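Local coordinates for Non-reducing end beta-L-arabinofuranosidase (Bacteroides thetaiotaomicron, PDB 5MQO), which probably hydrolyses glycosidic bonds in plant pectin, acting as an aceric acidase of glycoside hydrolase family GH127, at residues 305-310 with 321-326; 325-330 with 389-394. All coordinates share one frame; numbering follows the deposited sequence.

Contacts 1 and 2 meet on helix 317-333 and share Ser325 and Ile326, with their centres about 7 Å apart. Contact 1 packs that helix against helix 297-314, the one before it in the chain, and contact 2 packs it against helix 382-399. The third side of this three-helix cluster is closed directly: Asp309 OD2 forms a salt bridge with Arg394 NE at 3.1 Å, and Ala308 CB packs on Arg394 CB at 3.6 Å. Between helices 317-333 and 382-399, Phe391 CZ of contact 2 comes within 3.8 Å of Leu323 O of contact 1. Both contacts are buried within the GH127 catalytic domain, where Cys383, on helix 382-399, is disulfide-bonded to Cys458.

Contact 1: residues 305-310 with 321-326; sequences AGVADV and KNLTSI
Leu323 packs on Val307 and Ala308 in a small, wholly apolar helix-helix contact within a helical hairpin of the GH127 catalytic domain, whose family belongs to the six-hairpin glycosidase clan. Helices 297-314 and 317-333 are separated by a very short turn, and the closest pair of CA atoms across the two segments, Ala308 and Leu323, lies 7.4 Å apart. The contact buries 131 Å², more than half of it on Leu323. The leucine chain is extended, with CD1 anti to CA (chi2 171°), which carries that methyl to the facing helix. Both leucine methyls meet Val307 CG1, each at 3.8 Å, and CD1 alone goes on to Ala308. In Val307, CG1 is anti to the backbone N (chi1 169°) and is the branch that meets the leucine. Phe287, from a loop, touches both Val307 and Leu323, and Met395 of helix 382-399 also packs on the leucine. Cutting the side chain back to an alanine here would probably open a gap between the helices and leave Val307 CG1 without its leucine partner. The tightest approach is to backbone: Leu323 CD1 lies 3.6 Å from Ala308 CA.

Contact 2: residues 325-330 with 389-394; sequences SIWNDI and MLFNWR
Trp327 reaches across to Phe391 and Asn392, and these three residues supply most of the 178 Å² buried between segments 325-330 and 389-394. They join helix 317-333 to helix 382-399 inside the GH127 catalytic domain, whose family belongs to the six-hairpin clan. The segment axes come no closer than 12.1 Å, a wide spacing that the large side chains bridge. Trp327 holds its CG anti to the backbone N (chi1 174°), which sends the indole across the interface with its five-membered ring next to both partners. Against Phe391 it forms an offset edge-to-face pair: the edge of the indole is turned to the phenyl face, the centroids are 5.9 Å apart and the planes meet at 66°. The stem of the tryptophan joins in, with Trp327 CB 3.9 Å from Phe391 CE2. Ile330, one helical turn further on, adds a looser apolar touch, its CD1 lying 4.3 Å from the same Phe391 CE2.

The polar part of the contact is a single bond, in which Trp327 NE1 donates to Asn392 OD1 at 2.8 Å. It is moderately bent, with an N-H...O angle of 147°. The donor sits out of the carbonyl plane, while the oxygen stays near the plane of the indole, at its edge. The other end of the amide is used within its own helix, where Asn392 ND2 bonds to Asn388 O. Held at both ends, the amide is probably fixed in its rotation, and the buried indole N-H has an acceptor.

Helix 402-416 packs beside the polar pair: its Tyr404 meets the Trp327 ring edge-to-face and also touches Asn392, and its Leu407 contacts both. Helix 297-314 lies against segment 325-330, with Tyr304 touching Ile326 and Asn301 touching Ile330.

Contact 1: residues 305-310 with 321-326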
# COMPACT_ATOMS: atom_id res chain seq x y z
N ALA A 305 10.22 5.59 3.76
CA ALA A 305 9.68 6.31 2.62
C ALA A 305 10.26 7.70 2.49
O ALA A 305 10.74 8.08 1.42
CB ALA A 305 8.18 6.42 2.78
N GLY A 306 10.17 8.46 3.59
CA GLY A 306 10.65 9.84 3.66
C GLY A 306 12.12 9.93 3.33
O GLY A 306 12.52 10.84 2.61
N VAL A 307 12.91 8.99 3.82
CA VAL A 307 14.34 8.96 3.52
C VAL A 307 14.64 8.73 2.03
O VAL A 307 15.56 9.32 1.47
CB VAL A 307 15.06 7.94 4.43
CG1 VAL A 307 16.50 7.67 3.99
CG2 VAL A 307 15.06 8.44 5.87
N ALA A 308 13.84 7.87 1.39
CA ALA A 308 13.96 7.61 -0.03
C ALA A 308 13.67 8.86 -0.81
O ALA A 308 14.35 9.16 -1.78
CB ALA A 308 13.02 6.52 -0.45
N ASP A 309 12.67 9.59 -0.35
CA ASP A 309 12.37 10.92 -0.89
C ASP A 309 13.53 11.92 -0.75
O ASP A 309 13.83 12.65 -1.69
CB ASP A 309 11.07 11.47 -0.28
CG ASP A 309 9.85 11.12 -1.11
OD1 ASP A 309 10.02 10.87 -2.32
OD2 ASP A 309 8.73 11.13 -0.56
N VAL A 310 14.21 11.93 0.39
CA VAL A 310 15.42 12.77 0.53
C VAL A 310 16.51 12.26 -0.39
O VAL A 310 17.14 13.07 -1.09
CB VAL A 310 15.93 12.88 1.97
CG1 VAL A 310 17.32 13.54 2.03
CG2 VAL A 310 14.90 13.66 2.80
N LYS A 321 22.43 2.68 1.05
CA LYS A 321 23.02 1.53 1.77
C LYS A 321 22.13 1.08 2.95
O LYS A 321 21.94 -0.10 3.16
CB LYS A 321 24.47 1.81 2.23
CG LYS A 321 25.52 0.87 1.62
CD LYS A 321 26.87 1.52 1.29
CE LYS A 321 27.62 0.64 0.27
NZ LYS A 321 29.10 0.83 0.29
N ASN A 322 21.58 2.05 3.67
CA ASN A 322 20.64 1.78 4.74
C ASN A 322 19.33 1.30 4.18
O ASN A 322 18.81 0.29 4.61
CB ASN A 322 20.42 3.01 5.62
CG ASN A 322 21.70 3.47 6.30
OD1 ASN A 322 22.26 4.49 5.94
ND2 ASN A 322 22.16 2.70 7.29
N LEU A 323 18.80 2.00 3.18
CA LEU A 323 17.44 1.69 2.70
C LEU A 323 17.38 0.32 2.08
O LEU A 323 16.37 -0.37 2.27
CB LEU A 323 16.91 2.75 1.74
CG LEU A 323 16.59 4.13 2.35
CD1 LEU A 323 16.27 5.13 1.23
CD2 LEU A 323 15.47 4.06 3.38
N THR A 324 18.44 -0.11 1.38
CA THR A 324 18.45 -1.47 0.77
C THR A 324 18.63 -2.63 1.76
O THR A 324 18.04 -3.64 1.54
CB THR A 324 19.39 -1.61 -0.46
OG1 THR A 324 20.72 -1.25 -0.12
CG2 THR A 324 18.98 -0.69 -1.53
N SER A 325 19.36 -2.52 2.85
CA SER A 325 19.32 -3.64 3.82
C SER A 325 18.06 -3.63 4.69
O SER A 325 17.63 -4.68 5.14
CB SER A 325 20.61 -3.82 4.67
OG SER A 325 21.07 -2.58 5.12
N ILE A 326 17.47 -2.46 4.90
CA ILE A 326 16.20 -2.36 5.63
C ILE A 326 15.08 -2.97 4.77
O ILE A 326 14.23 -3.72 5.27
CB ILE A 326 15.87 -0.89 6.04
CG1 ILE A 326 16.90 -0.39 7.02
CG2 ILE A 326 14.51 -0.77 6.73
CD1 ILE A 326 16.76 1.08 7.36

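Contact 2: residues 325-330 with 389-394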
# COMPACT_ATOMS: atom_id res chain seq x y z
N SER A 325 19.36 -2.52 2.85
CA SER A 325 19.32 -3.64 3.82
C SER A 325 18.06 -3.63 4.69
O SER A 325 17.63 -4.68 5.14
CB SER A 325 20.61 -3.82 4.67
OG SER A 325 21.07 -2.58 5.12
N ILE A 326 17.47 -2.46 4.90
CA ILE A 326 16.20 -2.36 5.63
C ILE A 326 15.08 -2.97 4.77
O ILE A 326 14.23 -3.72 5.27
CB ILE A 326 15.87 -0.89 6.04
CG1 ILE A 326 16.90 -0.39 7.02
CG2 ILE A 326 14.51 -0.77 6.73
CD1 ILE A 326 16.76 1.08 7.36
N TRP A 327 15.06 -2.64 3.48
CA TRP A 327 14.04 -3.16 2.58
C TRP A 327 14.19 -4.67 2.60
O TRP A 327 13.24 -5.39 2.86
CB TRP A 327 14.16 -2.61 1.16
CG TRP A 327 13.21 -3.23 0.19
CD1 TRP A 327 11.93 -2.85 -0.05
CD2 TRP A 327 13.47 -4.35 -0.66
NE1 TRP A 327 11.36 -3.68 -1.00
CE2 TRP A 327 12.29 -4.61 -1.38
CE3 TRP A 327 14.59 -5.16 -0.88
CZ2 TRP A 327 12.20 -5.66 -2.33
CZ3 TRP A 327 14.50 -6.22 -1.82
CH2 TRP A 327 13.31 -6.45 -2.53
N ASN A 328 15.41 -5.11 2.39
CA ASN A 328 15.76 -6.50 2.41
C ASN A 328 15.30 -7.22 3.67
O ASN A 328 14.75 -8.30 3.59
CB ASN A 328 17.28 -6.64 2.25
CG ASN A 328 17.70 -8.03 1.88
OD1 ASN A 328 17.96 -8.88 2.75
ND2 ASN A 328 17.74 -8.30 0.56
N ASP A 329 15.54 -6.62 4.83
CA ASP A 329 15.15 -7.17 6.15
C ASP A 329 13.63 -7.38 6.26
O ASP A 329 13.15 -8.46 6.58
CB ASP A 329 15.58 -6.22 7.28
CG ASP A 329 15.31 -6.80 8.66
OD1 ASP A 329 15.35 -8.05 8.79
OD2 ASP A 329 15.06 -6.03 9.61
N ILE A 330 12.89 -6.34 5.95
CA ILE A 330 11.46 -6.41 5.89
C ILE A 330 10.97 -7.56 4.99
O ILE A 330 10.17 -8.39 5.40
CB ILE A 330 10.88 -5.07 5.36
CG1 ILE A 330 11.05 -3.94 6.41
CG2 ILE A 330 9.41 -5.21 5.03
CD1 ILE A 330 11.04 -2.55 5.83
N MET A 389 3.86 0.18 1.21
CA MET A 389 3.50 0.44 -0.18
C MET A 389 4.17 1.72 -0.73
O MET A 389 4.78 1.69 -1.78
CB MET A 389 1.98 0.58 -0.27
CG MET A 389 1.49 0.86 -1.68
SD MET A 389 -0.26 1.20 -1.77
CE MET A 389 -0.30 2.03 -3.34
N LEU A 390 4.04 2.82 0.02
CA LEU A 390 4.63 4.09 -0.32
C LEU A 390 6.18 4.07 -0.23
O LEU A 390 6.84 4.73 -1.02
CB LEU A 390 4.09 5.17 0.59
CG LEU A 390 2.60 5.53 0.61
CD1 LEU A 390 2.31 6.45 1.80
CD2 LEU A 390 2.14 6.21 -0.66
N PHE A 391 6.76 3.34 0.72
CA PHE A 391 8.21 3.08 0.72
C PHE A 391 8.60 2.44 -0.62
O PHE A 391 9.47 2.94 -1.34
CB PHE A 391 8.63 2.20 1.92
CG PHE A 391 10.10 1.80 1.96
CD1 PHE A 391 11.13 2.67 1.55
CD2 PHE A 391 10.47 0.56 2.48
CE1 PHE A 391 12.47 2.30 1.62
CE2 PHE A 391 11.83 0.19 2.55
CZ PHE A 391 12.83 1.06 2.10
N ASN A 392 7.89 1.39 -1.00
CA ASN A 392 8.29 0.66 -2.20
C ASN A 392 8.10 1.47 -3.48
O ASN A 392 8.81 1.28 -4.47
CB ASN A 392 7.55 -0.68 -2.29
CG ASN A 392 8.23 -1.74 -1.49
OD1 ASN A 392 9.04 -2.50 -2.00
ND2 ASN A 392 7.93 -1.78 -0.21
N TRP A 393 7.12 2.37 -3.45
CA TRP A 393 6.87 3.20 -4.58
C TRP A 393 8.03 4.18 -4.79
O TRP A 393 8.46 4.34 -5.90
CB TRP A 393 5.55 3.93 -4.46
CG TRP A 393 5.26 4.73 -5.67
CD1 TRP A 393 5.45 6.08 -5.82
CD2 TRP A 393 4.78 4.25 -6.92
NE1 TRP A 393 5.09 6.46 -7.09
CE2 TRP A 393 4.67 5.35 -7.78
CE3 TRP A 393 4.42 2.98 -7.40
CZ2 TRP A 393 4.23 5.24 -9.08
CZ3 TRP A 393 3.96 2.87 -8.71
CH2 TRP A 393 3.88 3.99 -9.53
N ARG A 394 8.54 4.78 -3.72
CA ARG A 394 9.70 5.67 -3.80
C ARG A 394 10.94 4.91 -4.27
O ARG A 394 11.68 5.37 -5.15
CB ARG A 394 9.99 6.32 -2.47
CG ARG A 394 9.28 7.64 -2.22
CD ARG A 394 7.80 7.46 -2.08
NE ARG A 394 7.14 8.69 -1.68
CZ ARG A 394 5.84 8.90 -1.80
NH1 ARG A 394 5.01 7.96 -2.27
NH2 ARG A 394 5.34 10.06 -1.42